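Local coordinates for ribosomal protein S2-related protein (Deinococcus radiodurans, PDB 2JH3) that binds a [4Fe-4S] cluster and may act as a chelatase that inserts iron into sirohydrochlorin, at residues 53-58 / 86-91; 142-147 / 200-205; 388-393 / 450-455. All coordinates share one frame; numbering follows the deposited sequence.

In the fold
The three contacts follow one another along the chain without overlap, one each in the two CbiX-like regions and the iron-sulfur domain. Contact 1 joins the loop after strand 43-48 to the end of helix 78-88; contact 2 sets strand 144-149 of a parallel five-stranded sheet against the approach to strand 207-211; contact 3 pairs the entry to helix 392-398 with the cysteine loop between strand 448-450 and helix 455-467. Centres of contacts 1 and 3 are about 12 Å apart, and the Arg56-Glu452 salt bridge ties them, linking the cluster domain to the first chelatase-like region at this point. Contact 2 is remote, its centre about 42 Å from that of contact 1 and 51 Å from that of contact 3.

Contact 1 (53-58 / 86-91); sequences PGLRQV and RELGLG
Arg56 reaches over to Glu87 with a chain bent at both chi2 and chi3. Beyond CB, CG lies anti to the carbonyl carbon (chi1 -53°), 4.1 Å from Glu87 OE1, and leads to CD, which lies 3.1 Å from Glu87 O. Next along the chain, NE turns to Glu452 of the cluster domain in a salt bridge, while NH1 donates to Glu87 O at 3.1 Å with an N-H...O angle of 156°. That oxygen sits at the guanidinium edge, 17° out of its plane. On the remaining branch, NH2 comes close to NH1 of Arg398, whose NE in turn forms a salt bridge with Glu87 OE2; the acidic side chains of Glu87 and Glu452 lie among these arginines and probably balance their charge. A methionine in place of Arg56 would probably leave Glu452 without this charged mate and the Glu87 carbonyl without its side-chain donor.

Beneath the polar layer the contact is apolar. Leu55 CD1 packs on Glu87 CB at 3.6 Å, their side chains crossing at roughly a right angle. Leu88 CD1 lies 3.8 Å from Val58 CG1 and 3.3 Å from Leu55 O. Ile9 and Val7 of strand 5-10 back Leu55 and Val58. Just past Leu88, Gly89, with positive phi, is the C-prime residue of a Schellman motif that ends helix 78-88 within the first CbiX-like region of this chelatase-type fold.

Contact 2 (142-147 / 200-205); sequences DVTLLL and SRVEAG
The carbonyl oxygen of Asp142 accepts a hydrogen bond from a water, 3.0 Å from that O to the water oxygen, and the same water accepts from Gly205 N on the other segment. This bridge stands beside strand 144-149, the middle strand of the parallel five-stranded sheet in the second chelatase-like region. The backbone of Thr144 pairs with Gln206 and Val208, so strand 207-211 lies directly alongside. In the segment that leads into that strand, the direction from CA 201 to CA 205 is 151° from that of CA 142 to CA 146; the chain crosses over one face of strand 144-149, on the side of Thr144 and Leu146, and turns to enter strand 207-211 parallel to it.

No direct hydrogen bond links the two segments. A second water lies between Thr144 OG1 and Glu203 N, accepting from that backbone nitrogen at 3.2 Å. The hydroxyl reaches it because OG1 stands beside the threonine's own backbone N (chi1 -55°), where it also meets two methyl groups: Ala204 CB at 3.3 Å and Val202 CG1 at 3.6 Å. Ala204 CB sits between this hydroxyl and Asp142 O, and also touches Ala171.

Val202 lies alongside Thr144, pointing the other way. Its CG1 takes the hydroxyl side; Val202 CG2 lies 4.0 Å from Thr144 CG2 and continues toward the next residue on this face of the strand. There the leucine side chain, flanked by Trp198 and by Ala207 of the adjacent strand, crosses the valine at about a right angle, with Leu146 CD1 3.7 Å from Val202 CG2.

Contact 3 (388-393 / 450-455); sequences HWTPWM and CAEACT. With SF4 (iron/sulfur cluster), chain E.
The [4Fe-4S] site takes two of its four cysteine ligands from segment 450-455, and the loop between them is hydrogen-bonded to segment 388-393, Thr390 N donating to Ala451 O at 2.9 Å. This bond is nearly linear at the acceptor, with a C=O...N angle of 180°. Cys450 SG binds one iron at 2.3 Å and Cys454 SG another at 2.4 Å; Cys422 and Cys425 complete the set. The weak bond from Glu452 N to Cys450 SG places an N-H against a ligand sulfur.

The touching parts, 388-392 and 451-453, run in nearly the same direction, 17° apart, and a water continues the pairing by donating to Thr390 O and accepting from Ala453 N. Cys454, the N-cap of helix 455-467, uses its sulfur to cap a backbone N just beyond the segment while binding iron. Along one flank the extended Glu452 side chain crosses Thr390, with OE2 3.4 Å from Thr390 CG2; its carboxylate meets Arg56 and Arg398 in salt bridges. Trp392, its CG anti to the backbone N (chi1 161°), swings its ring back until the CE3 edge meets Ala453 CB at 3.9 Å, beside Leu458 and Val461 of helix 455-467.

Contact 1 (53-58 / 86-91)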
ATOM      1  N   PRO A  53     -18.859  -4.158  -5.731  1.00 23.70           N
ATOM      2  CA  PRO A  53     -19.848  -3.086  -5.641  1.00 24.29           C
ATOM      3  C   PRO A  53     -20.594  -3.194  -4.348  1.00 24.92           C
ATOM      4  O   PRO A  53     -21.021  -4.312  -4.005  1.00 24.46           O
ATOM      5  CB  PRO A  53     -20.850  -3.389  -6.784  1.00 24.45           C
ATOM      6  CG  PRO A  53     -20.268  -4.456  -7.614  1.00 25.77           C
ATOM      7  CD  PRO A  53     -19.151  -5.100  -6.823  1.00 24.66           C
ATOM      8  N   GLY A  54     -20.717  -2.101  -3.638  1.00 23.68           N
ATOM      9  CA  GLY A  54     -21.257  -2.106  -2.302  1.00 24.41           C
ATOM     10  C   GLY A  54     -22.760  -1.830  -2.353  1.00 25.53           C
ATOM     11  O   GLY A  54     -23.305  -1.400  -3.381  1.00 24.76           O
ATOM     12  N   LEU A  55     -23.432  -2.079  -1.229  1.00 26.48           N
ATOM     13  CA  LEU A  55     -24.884  -1.829  -1.117  1.00 25.06           C
ATOM     14  C   LEU A  55     -25.273  -0.362  -1.339  1.00 25.31           C
ATOM     15  O   LEU A  55     -26.376  -0.066  -1.826  1.00 24.20           O
ATOM     16  CB  LEU A  55     -25.401  -2.274   0.259  1.00 24.96           C
ATOM     17  CG  LEU A  55     -25.206  -3.780   0.568  1.00 27.54           C
ATOM     18  CD1 LEU A  55     -25.662  -4.051   2.004  1.00 29.10           C
ATOM     19  CD2 LEU A  55     -25.900  -4.631  -0.434  1.00 30.32           C
ATOM     20  N   ARG A  56     -24.382   0.545  -0.957  1.00 25.50           N
ATOM     21  CA  ARG A  56     -24.579   1.978  -1.185  1.00 25.73           C
ATOM     22  C   ARG A  56     -24.375   2.411  -2.621  1.00 25.04           C
ATOM     23  O   ARG A  56     -24.698   3.548  -2.967  1.00 25.57           O
ATOM     24  CB  ARG A  56     -23.628   2.807  -0.279  1.00 26.97           C
ATOM     25  CG  ARG A  56     -23.708   2.458   1.258  1.00 28.35           C
ATOM     26  CD  ARG A  56     -25.072   2.867   1.869  1.00 28.42           C
ATOM     27  NE  ARG A  56     -25.260   4.314   1.929  1.00 27.67           N
ATOM     28  CZ  ARG A  56     -26.322   4.952   2.387  1.00 28.00           C
ATOM     29  NH1 ARG A  56     -27.404   4.288   2.724  1.00 29.50           N
ATOM     30  NH2 ARG A  56     -26.311   6.268   2.485  1.00 23.76           N
ATOM     31  N   GLN A  57     -23.787   1.551  -3.432  1.00 24.96           N
ATOM     32  CA  GLN A  57     -23.391   1.877  -4.793  1.00 25.88           C
ATOM     33  C   GLN A  57     -24.313   1.205  -5.787  1.00 25.71           C
ATOM     34  O   GLN A  57     -24.598   1.727  -6.852  1.00 24.93           O
ATOM     35  CB  GLN A  57     -21.955   1.346  -5.016  1.00 25.52           C
ATOM     36  CG  GLN A  57     -20.925   1.873  -4.033  1.00 26.58           C
ATOM     37  CD  GLN A  57     -19.542   1.358  -4.434  1.00 29.28           C
ATOM     38  OE1 GLN A  57     -19.400   0.161  -4.778  1.00 26.44           O
ATOM     39  NE2 GLN A  57     -18.567   2.265  -4.538  1.00 24.35           N
ATOM     40  N   VAL A  58     -24.750  -0.012  -5.473  1.00 26.15           N
ATOM     41  CA  VAL A  58     -25.343  -0.889  -6.504  1.00 26.88           C
ATOM     42  C   VAL A  58     -26.553  -0.276  -7.245  1.00 26.85           C
ATOM     43  O   VAL A  58     -26.640  -0.398  -8.453  1.00 25.61           O
ATOM     44  CB  VAL A  58     -25.679  -2.301  -5.953  1.00 28.45           C
ATOM     45  CG1 VAL A  58     -26.870  -2.255  -5.018  1.00 30.44           C
ATOM     46  CG2 VAL A  58     -25.848  -3.247  -7.126  1.00 27.33           C
ATOM     47  N   ARG A  86     -31.435  -1.426   5.323  1.00 26.49           N
ATOM     48  CA  ARG A  86     -30.864  -0.171   5.851  1.00 28.40           C
ATOM     49  C   ARG A  86     -29.742   0.396   4.968  1.00 28.48           C
ATOM     50  O   ARG A  86     -29.676   1.566   4.757  1.00 29.25           O
ATOM     51  CB  ARG A  86     -30.272  -0.497   7.190  1.00 29.10           C
ATOM     52  CG  ARG A  86     -29.880   0.557   8.078  1.00 31.81           C
ATOM     53  CD  ARG A  86     -29.335  -0.188   9.331  1.00 33.65           C
ATOM     54  NE  ARG A  86     -27.974  -0.589   9.045  1.00 37.99           N
ATOM     55  CZ  ARG A  86     -27.183  -1.418   9.717  1.00 35.29           C
ATOM     56  NH1 ARG A  86     -27.576  -2.117  10.790  1.00 33.62           N
ATOM     57  NH2 ARG A  86     -25.920  -1.533   9.223  1.00 37.15           N
ATOM     58  N   GLU A  87     -28.835  -0.449   4.489  1.00 27.61           N
ATOM     59  CA  GLU A  87     -27.750   0.029   3.662  1.00 28.42           C
ATOM     60  C   GLU A  87     -28.239   0.380   2.245  1.00 29.16           C
ATOM     61  O   GLU A  87     -27.842   1.401   1.644  1.00 25.80           O
ATOM     62  CB  GLU A  87     -26.675  -1.017   3.628  1.00 28.53           C
ATOM     63  CG  GLU A  87     -26.040  -1.261   5.004  1.00 29.95           C
ATOM     64  CD  GLU A  87     -25.255  -0.018   5.492  1.00 34.51           C
ATOM     65  OE1 GLU A  87     -24.297   0.404   4.798  1.00 35.10           O
ATOM     66  OE2 GLU A  87     -25.581   0.526   6.552  1.00 36.94           O
ATOM     67  N   LEU A  88     -29.148  -0.435   1.740  1.00 28.99           N
ATOM     68  CA  LEU A  88     -29.770  -0.135   0.467  1.00 30.13           C
ATOM     69  C   LEU A  88     -30.646   1.089   0.529  1.00 30.53           C
ATOM     70  O   LEU A  88     -30.971   1.633  -0.512  1.00 30.97           O
ATOM     71  CB  LEU A  88     -30.614  -1.313  -0.013  1.00 29.46           C
ATOM     72  CG  LEU A  88     -30.134  -2.443  -0.903  1.00 31.76           C
ATOM     73  CD1 LEU A  88     -28.922  -2.233  -1.818  1.00 34.67           C
ATOM     74  CD2 LEU A  88     -30.066  -3.810  -0.206  1.00 28.68           C
ATOM     75  N   GLY A  89     -31.095   1.492   1.718  1.00 31.43           N
ATOM     76  CA  GLY A  89     -31.983   2.658   1.851  1.00 31.32           C
ATOM     77  C   GLY A  89     -33.444   2.365   1.603  1.00 32.39           C
ATOM     78  O   GLY A  89     -34.183   3.220   1.095  1.00 29.86           O
ATOM     79  N   LEU A  90     -33.883   1.153   1.953  1.00 32.60           N
ATOM     80  CA  LEU A  90     -35.238   0.710   1.582  1.00 33.13           C
ATOM     81  C   LEU A  90     -36.335   1.140   2.534  1.00 33.78           C
ATOM     82  O   LEU A  90     -37.520   1.066   2.158  1.00 35.30           O
ATOM     83  CB  LEU A  90     -35.293  -0.826   1.410  1.00 32.46           C
ATOM     84  CG  LEU A  90     -34.421  -1.315   0.289  1.00 31.97           C
ATOM     85  CD1 LEU A  90     -34.581  -2.805   0.158  1.00 33.43           C
ATOM     86  CD2 LEU A  90     -34.781  -0.576  -1.017  1.00 31.81           C
ATOM     87  N   GLY A  91     -35.976   1.569   3.739  1.00 34.58           N
ATOM     88  CA  GLY A  91     -36.963   2.026   4.736  1.00 35.36           C
ATOM     89  C   GLY A  91     -37.848   0.875   5.178  1.00 36.23           C
ATOM     90  O   GLY A  91     -39.049   0.944   5.074  1.00 38.52           O
TER

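Contact 2 (142-147 / 200-205)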
ATOM      1  N   ASP A 142     -31.010 -45.695   0.338  1.00 46.27           N
ATOM      2  CA  ASP A 142     -29.943 -46.240   1.220  1.00 46.04           C
ATOM      3  C   ASP A 142     -29.134 -45.182   2.042  1.00 45.09           C
ATOM      4  O   ASP A 142     -28.264 -45.570   2.848  1.00 45.88           O
ATOM      5  CB  ASP A 142     -28.939 -47.097   0.388  1.00 46.58           C
ATOM      6  CG  ASP A 142     -29.569 -48.415  -0.179  1.00 47.06           C
ATOM      7  OD1 ASP A 142     -30.707 -48.764   0.191  1.00 43.05           O
ATOM      8  OD2 ASP A 142     -28.898 -49.109  -0.990  1.00 47.73           O
ATOM      9  N   VAL A 143     -29.425 -43.877   1.870  1.00 43.02           N
ATOM     10  CA  VAL A 143     -28.603 -42.786   2.409  1.00 40.64           C
ATOM     11  C   VAL A 143     -29.357 -41.817   3.352  1.00 39.18           C
ATOM     12  O   VAL A 143     -30.463 -41.366   3.050  1.00 39.02           O
ATOM     13  CB  VAL A 143     -27.954 -42.019   1.240  1.00 40.69           C
ATOM     14  CG1 VAL A 143     -26.966 -40.959   1.728  1.00 41.29           C
ATOM     15  CG2 VAL A 143     -27.170 -42.984   0.355  1.00 40.97           C
ATOM     16  N   THR A 144     -28.794 -41.544   4.537  1.00 36.82           N
ATOM     17  CA  THR A 144     -29.302 -40.462   5.390  1.00 35.49           C
ATOM     18  C   THR A 144     -28.623 -39.163   4.957  1.00 33.64           C
ATOM     19  O   THR A 144     -27.397 -39.119   4.700  1.00 29.75           O
ATOM     20  CB  THR A 144     -29.095 -40.669   6.935  1.00 35.51           C
ATOM     21  OG1 THR A 144     -29.645 -41.903   7.319  1.00 36.57           O
ATOM     22  CG2 THR A 144     -29.794 -39.615   7.744  1.00 34.92           C
ATOM     23  N   LEU A 145     -29.483 -38.137   4.867  1.00 33.03           N
ATOM     24  CA  LEU A 145     -29.150 -36.808   4.338  1.00 32.78           C
ATOM     25  C   LEU A 145     -28.870 -35.955   5.536  1.00 31.37           C
ATOM     26  O   LEU A 145     -29.742 -35.748   6.339  1.00 30.59           O
ATOM     27  CB  LEU A 145     -30.365 -36.179   3.646  1.00 32.69           C
ATOM     28  CG  LEU A 145     -30.070 -35.143   2.536  1.00 34.29           C
ATOM     29  CD1 LEU A 145     -31.183 -34.203   2.398  1.00 34.38           C
ATOM     30  CD2 LEU A 145     -28.724 -34.458   2.622  1.00 33.79           C
ATOM     31  N   LEU A 146     -27.650 -35.479   5.662  1.00 30.98           N
ATOM     32  CA  LEU A 146     -27.316 -34.587   6.757  1.00 31.10           C
ATOM     33  C   LEU A 146     -27.116 -33.170   6.197  1.00 29.59           C
ATOM     34  O   LEU A 146     -26.381 -32.990   5.254  1.00 27.18           O
ATOM     35  CB  LEU A 146     -26.003 -35.055   7.407  1.00 30.96           C
ATOM     36  CG  LEU A 146     -25.988 -36.024   8.597  1.00 35.34           C
ATOM     37  CD1 LEU A 146     -27.236 -36.752   8.828  1.00 35.07           C
ATOM     38  CD2 LEU A 146     -24.778 -36.955   8.441  1.00 35.00           C
ATOM     39  N   LEU A 147     -27.714 -32.184   6.862  1.00 29.71           N
ATOM     40  CA  LEU A 147     -27.673 -30.780   6.436  1.00 29.24           C
ATOM     41  C   LEU A 147     -26.915 -29.986   7.503  1.00 29.09           C
ATOM     42  O   LEU A 147     -27.377 -29.882   8.630  1.00 27.64           O
ATOM     43  CB  LEU A 147     -29.097 -30.219   6.296  1.00 28.36           C
ATOM     44  CG  LEU A 147     -30.012 -31.018   5.341  1.00 29.60           C
ATOM     45  CD1 LEU A 147     -31.393 -30.431   5.279  1.00 28.60           C
ATOM     46  CD2 LEU A 147     -29.419 -31.112   3.981  1.00 31.17           C
ATOM     47  N   SER A 200     -24.970 -40.143  15.802  1.00 38.25           N
ATOM     48  CA  SER A 200     -26.114 -40.219  16.720  1.00 39.74           C
ATOM     49  C   SER A 200     -27.467 -39.953  16.038  1.00 41.87           C
ATOM     50  O   SER A 200     -28.537 -40.217  16.633  1.00 41.52           O
ATOM     51  CB  SER A 200     -25.962 -39.207  17.846  1.00 40.30           C
ATOM     52  OG  SER A 200     -26.214 -37.874  17.428  1.00 40.74           O
ATOM     53  N   ARG A 201     -27.428 -39.441  14.801  1.00 42.88           N
ATOM     54  CA  ARG A 201     -28.641 -39.089  14.070  1.00 43.48           C
ATOM     55  C   ARG A 201     -28.799 -39.888  12.785  1.00 43.63           C
ATOM     56  O   ARG A 201     -29.569 -39.529  11.922  1.00 43.76           O
ATOM     57  CB  ARG A 201     -28.647 -37.575  13.776  1.00 45.05           C
ATOM     58  CG  ARG A 201     -29.066 -36.696  14.966  1.00 47.81           C
ATOM     59  CD  ARG A 201     -30.544 -37.021  15.425  1.00 52.02           C
ATOM     60  NE  ARG A 201     -30.969 -36.054  16.434  1.00 52.24           N
ATOM     61  CZ  ARG A 201     -30.645 -36.136  17.722  1.00 54.39           C
ATOM     62  NH1 ARG A 201     -29.919 -37.167  18.145  1.00 55.51           N
ATOM     63  NH2 ARG A 201     -31.022 -35.183  18.588  1.00 53.54           N
ATOM     64  N   VAL A 202     -28.078 -40.976  12.634  1.00 43.71           N
ATOM     65  CA  VAL A 202     -28.133 -41.724  11.385  1.00 44.49           C
ATOM     66  C   VAL A 202     -28.388 -43.165  11.734  1.00 45.74           C
ATOM     67  O   VAL A 202     -27.635 -43.751  12.526  1.00 45.03           O
ATOM     68  CB  VAL A 202     -26.817 -41.623  10.586  1.00 43.57           C
ATOM     69  CG1 VAL A 202     -26.764 -42.619   9.418  1.00 43.27           C
ATOM     70  CG2 VAL A 202     -26.628 -40.226  10.074  1.00 43.61           C
ATOM     71  N   GLU A 203     -29.446 -43.711  11.130  1.00 47.41           N
ATOM     72  CA  GLU A 203     -29.840 -45.103  11.312  1.00 48.28           C
ATOM     73  C   GLU A 203     -29.717 -45.923  10.028  1.00 48.52           C
ATOM     74  O   GLU A 203     -29.851 -47.145  10.069  1.00 50.41           O
ATOM     75  CB  GLU A 203     -31.250 -45.157  11.867  1.00 48.88           C
ATOM     76  CG  GLU A 203     -31.302 -44.719  13.339  1.00 51.15           C
ATOM     77  CD  GLU A 203     -32.598 -44.004  13.717  1.00 52.63           C
ATOM     78  OE1 GLU A 203     -33.687 -44.464  13.274  1.00 60.46           O
ATOM     79  OE2 GLU A 203     -32.534 -42.990  14.467  1.00 57.56           O
ATOM     80  N   ALA A 204     -29.449 -45.275   8.902  1.00 47.46           N
ATOM     81  CA  ALA A 204     -29.110 -45.975   7.671  1.00 46.83           C
ATOM     82  C   ALA A 204     -27.648 -46.421   7.671  1.00 46.58           C
ATOM     83  O   ALA A 204     -26.844 -46.001   8.514  1.00 48.48           O
ATOM     84  CB  ALA A 204     -29.374 -45.059   6.449  1.00 46.94           C
ATOM     85  N   GLY A 205     -27.295 -47.255   6.703  1.00 45.26           N
ATOM     86  CA  GLY A 205     -25.946 -47.724   6.549  1.00 44.04           C
ATOM     87  C   GLY A 205     -25.027 -46.814   5.791  1.00 42.84           C
ATOM     88  O   GLY A 205     -23.865 -47.159   5.581  1.00 42.44           O
TER
HETATM   89  O   HOH W   1     -28.396 -48.420   3.826  1.00 56.30           O
HETATM   90  O   HOH W   2     -31.486 -42.404   9.009  1.00 47.44           O

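Contact 3 (388-393 / 450-455)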
ATOM      1  N   HIS A 388     -24.380  13.411  -4.532  1.00 29.58           N
ATOM      2  CA  HIS A 388     -24.698  13.621  -3.105  1.00 30.73           C
ATOM      3  C   HIS A 388     -23.867  12.723  -2.239  1.00 30.01           C
ATOM      4  O   HIS A 388     -23.596  11.578  -2.613  1.00 30.70           O
ATOM      5  CB  HIS A 388     -26.196  13.493  -2.790  1.00 34.46           C
ATOM      6  CG  HIS A 388     -27.006  14.607  -3.402  1.00 39.81           C
ATOM      7  ND1 HIS A 388     -26.637  15.934  -3.286  1.00 46.57           N
ATOM      8  CD2 HIS A 388     -28.062  14.581  -4.258  1.00 46.99           C
ATOM      9  CE1 HIS A 388     -27.459  16.679  -4.013  1.00 48.39           C
ATOM     10  NE2 HIS A 388     -28.340  15.886  -4.603  1.00 49.23           N
ATOM     11  N   TRP A 389     -23.329  13.306  -1.180  1.00 27.71           N
ATOM     12  CA  TRP A 389     -22.382  12.616  -0.366  1.00 26.29           C
ATOM     13  C   TRP A 389     -23.112  12.429   0.948  1.00 26.08           C
ATOM     14  O   TRP A 389     -24.074  13.118   1.224  1.00 23.57           O
ATOM     15  CB  TRP A 389     -20.996  13.355  -0.212  1.00 26.93           C
ATOM     16  CG  TRP A 389     -21.132  14.773   0.071  1.00 27.98           C
ATOM     17  CD1 TRP A 389     -21.290  15.783  -0.865  1.00 28.49           C
ATOM     18  CD2 TRP A 389     -21.226  15.397   1.363  1.00 23.20           C
ATOM     19  NE1 TRP A 389     -21.464  16.991  -0.204  1.00 28.93           N
ATOM     20  CE2 TRP A 389     -21.406  16.782   1.148  1.00 27.19           C
ATOM     21  CE3 TRP A 389     -21.184  14.920   2.673  1.00 24.25           C
ATOM     22  CZ2 TRP A 389     -21.580  17.670   2.203  1.00 26.50           C
ATOM     23  CZ3 TRP A 389     -21.313  15.784   3.694  1.00 26.09           C
ATOM     24  CH2 TRP A 389     -21.480  17.145   3.483  1.00 26.43           C
ATOM     25  N   THR A 390     -22.662  11.461   1.721  1.00 24.74           N
ATOM     26  CA  THR A 390     -23.244  11.169   3.024  1.00 24.63           C
ATOM     27  C   THR A 390     -22.207  11.518   4.109  1.00 24.03           C
ATOM     28  O   THR A 390     -21.090  11.045   4.075  1.00 25.05           O
ATOM     29  CB  THR A 390     -23.614   9.693   3.025  1.00 23.61           C
ATOM     30  OG1 THR A 390     -24.496   9.422   1.881  1.00 25.62           O
ATOM     31  CG2 THR A 390     -24.189   9.210   4.378  1.00 24.41           C
ATOM     32  N   PRO A 391     -22.548  12.378   5.078  1.00 25.52           N
ATOM     33  CA  PRO A 391     -21.595  12.731   6.126  1.00 25.50           C
ATOM     34  C   PRO A 391     -21.231  11.568   7.014  1.00 24.86           C
ATOM     35  O   PRO A 391     -22.048  10.662   7.165  1.00 25.64           O
ATOM     36  CB  PRO A 391     -22.397  13.706   6.984  1.00 26.54           C
ATOM     37  CG  PRO A 391     -23.697  13.445   6.683  1.00 26.51           C
ATOM     38  CD  PRO A 391     -23.828  13.038   5.296  1.00 25.81           C
ATOM     39  N   TRP A 392     -20.037  11.588   7.567  1.00 25.84           N
ATOM     40  CA  TRP A 392     -19.560  10.533   8.422  1.00 26.30           C
ATOM     41  C   TRP A 392     -20.557  10.119   9.508  1.00 27.46           C
ATOM     42  O   TRP A 392     -20.812   8.925   9.710  1.00 25.70           O
ATOM     43  CB  TRP A 392     -18.230  10.933   9.080  1.00 26.23           C
ATOM     44  CG  TRP A 392     -17.968  10.106  10.241  1.00 25.08           C
ATOM     45  CD1 TRP A 392     -18.346  10.347  11.574  1.00 23.37           C
ATOM     46  CD2 TRP A 392     -17.371   8.823  10.228  1.00 24.61           C
ATOM     47  NE1 TRP A 392     -17.911   9.275  12.376  1.00 24.28           N
ATOM     48  CE2 TRP A 392     -17.348   8.335  11.574  1.00 21.63           C
ATOM     49  CE3 TRP A 392     -16.824   8.032   9.230  1.00 23.85           C
ATOM     50  CZ2 TRP A 392     -16.818   7.121  11.896  1.00 24.79           C
ATOM     51  CZ3 TRP A 392     -16.295   6.817   9.574  1.00 24.78           C
ATOM     52  CH2 TRP A 392     -16.337   6.348  10.881  1.00 24.86           C
ATOM     53  N   MET A 393     -21.133  11.075  10.234  1.00 28.57           N
ATOM     54  CA  MET A 393     -21.953  10.680  11.401  1.00 29.42           C
ATOM     55  C   MET A 393     -23.200   9.881  10.993  1.00 28.64           C
ATOM     56  O   MET A 393     -23.677   8.989  11.683  1.00 26.20           O
ATOM     57  CB  MET A 393     -22.357  11.918  12.224  1.00 32.83           C
ATOM     58  CG  MET A 393     -22.129  11.713  13.771  1.00 38.85           C
ATOM     59  SD  MET A 393     -22.416  10.022  14.480  1.00 49.76           S
ATOM     60  CE  MET A 393     -20.902   9.906  15.483  1.00 45.25           C
ATOM     61  N   CYS A 450     -15.152  10.177  -3.790  1.00 18.17           N
ATOM     62  CA  CYS A 450     -15.619   9.288  -2.738  1.00 17.45           C
ATOM     63  C   CYS A 450     -16.794   9.992  -2.057  1.00 18.36           C
ATOM     64  O   CYS A 450     -16.624  11.100  -1.493  1.00 18.03           O
ATOM     65  CB  CYS A 450     -14.572   8.937  -1.689  1.00 16.45           C
ATOM     66  SG  CYS A 450     -15.292   7.867  -0.414  1.00 18.19           S
ATOM     67  N   ALA A 451     -17.992   9.372  -2.150  1.00 19.65           N
ATOM     68  CA  ALA A 451     -19.201  10.013  -1.693  1.00 18.10           C
ATOM     69  C   ALA A 451     -19.555   9.590  -0.267  1.00 19.45           C
ATOM     70  O   ALA A 451     -20.491  10.156   0.334  1.00 19.52           O
ATOM     71  CB  ALA A 451     -20.379   9.682  -2.676  1.00 20.79           C
ATOM     72  N   GLU A 452     -18.839   8.598   0.290  1.00 18.67           N
ATOM     73  CA  GLU A 452     -19.255   8.032   1.597  1.00 18.57           C
ATOM     74  C   GLU A 452     -18.119   7.133   2.129  1.00 17.94           C
ATOM     75  O   GLU A 452     -17.472   6.398   1.348  1.00 16.61           O
ATOM     76  CB  GLU A 452     -20.593   7.232   1.503  1.00 19.29           C
ATOM     77  CG  GLU A 452     -21.088   6.858   2.896  1.00 20.47           C
ATOM     78  CD  GLU A 452     -22.412   6.202   2.926  1.00 20.13           C
ATOM     79  OE1 GLU A 452     -22.951   5.911   1.859  1.00 23.43           O
ATOM     80  OE2 GLU A 452     -22.911   6.032   4.024  1.00 22.95           O
ATOM     81  N   ALA A 453     -17.862   7.213   3.428  1.00 16.95           N
ATOM     82  CA  ALA A 453     -16.977   6.335   4.069  1.00 19.13           C
ATOM     83  C   ALA A 453     -17.342   4.887   3.802  1.00 18.56           C
ATOM     84  O   ALA A 453     -18.469   4.454   4.048  1.00 18.82           O
ATOM     85  CB  ALA A 453     -16.889   6.622   5.542  1.00 18.15           C
ATOM     86  N   CYS A 454     -16.328   4.129   3.360  1.00 19.61           N
ATOM     87  CA  CYS A 454     -16.448   2.682   3.003  1.00 20.11           C
ATOM     88  C   CYS A 454     -16.276   1.668   4.170  1.00 20.73           C
ATOM     89  O   CYS A 454     -15.858   2.021   5.302  1.00 21.24           O
ATOM     90  CB  CYS A 454     -15.445   2.332   1.858  1.00 19.62           C
ATOM     91  SG  CYS A 454     -13.792   2.274   2.399  1.00 18.14           S
ATOM     92  N   THR A 455     -16.583   0.402   3.921  1.00 20.29           N
ATOM     93  CA  THR A 455     -16.526  -0.577   5.021  1.00 21.12           C
ATOM     94  C   THR A 455     -15.101  -0.778   5.536  1.00 21.21           C
ATOM     95  O   THR A 455     -14.928  -1.064   6.690  1.00 18.89           O
ATOM     96  CB  THR A 455     -17.169  -1.961   4.710  1.00 21.97           C
ATOM     97  OG1 THR A 455     -16.548  -2.499   3.579  1.00 23.92           O
ATOM     98  CG2 THR A 455     -18.669  -1.787   4.438  1.00 25.74           C
TER
HETATM   99 FE1  SF4 E 650     -13.572   6.560   0.258  1.00 17.29          FE
HETATM  100 FE2  SF4 E 650     -12.848   4.185   1.359  1.00 19.25          FE
HETATM  101 FE3  SF4 E 650     -11.421   5.260  -0.672  1.00 17.78          FE
HETATM  102 FE4  SF4 E 650     -11.327   6.404   1.809  1.00 19.42          FE
HETATM  103  S1  SF4 E 650     -10.559   4.279   1.256  1.00 16.84           S
HETATM  104  S2  SF4 E 650     -11.574   7.542  -0.180  1.00 17.98           S
HETATM  105  S3  SF4 E 650     -13.516   6.094   2.520  1.00 17.29           S
HETATM  106  S4  SF4 E 650     -13.566   4.450  -0.838  1.00 18.98           S
HETATM  107  O   HOH W   3     -19.591   8.932   5.158  1.00 18.28           O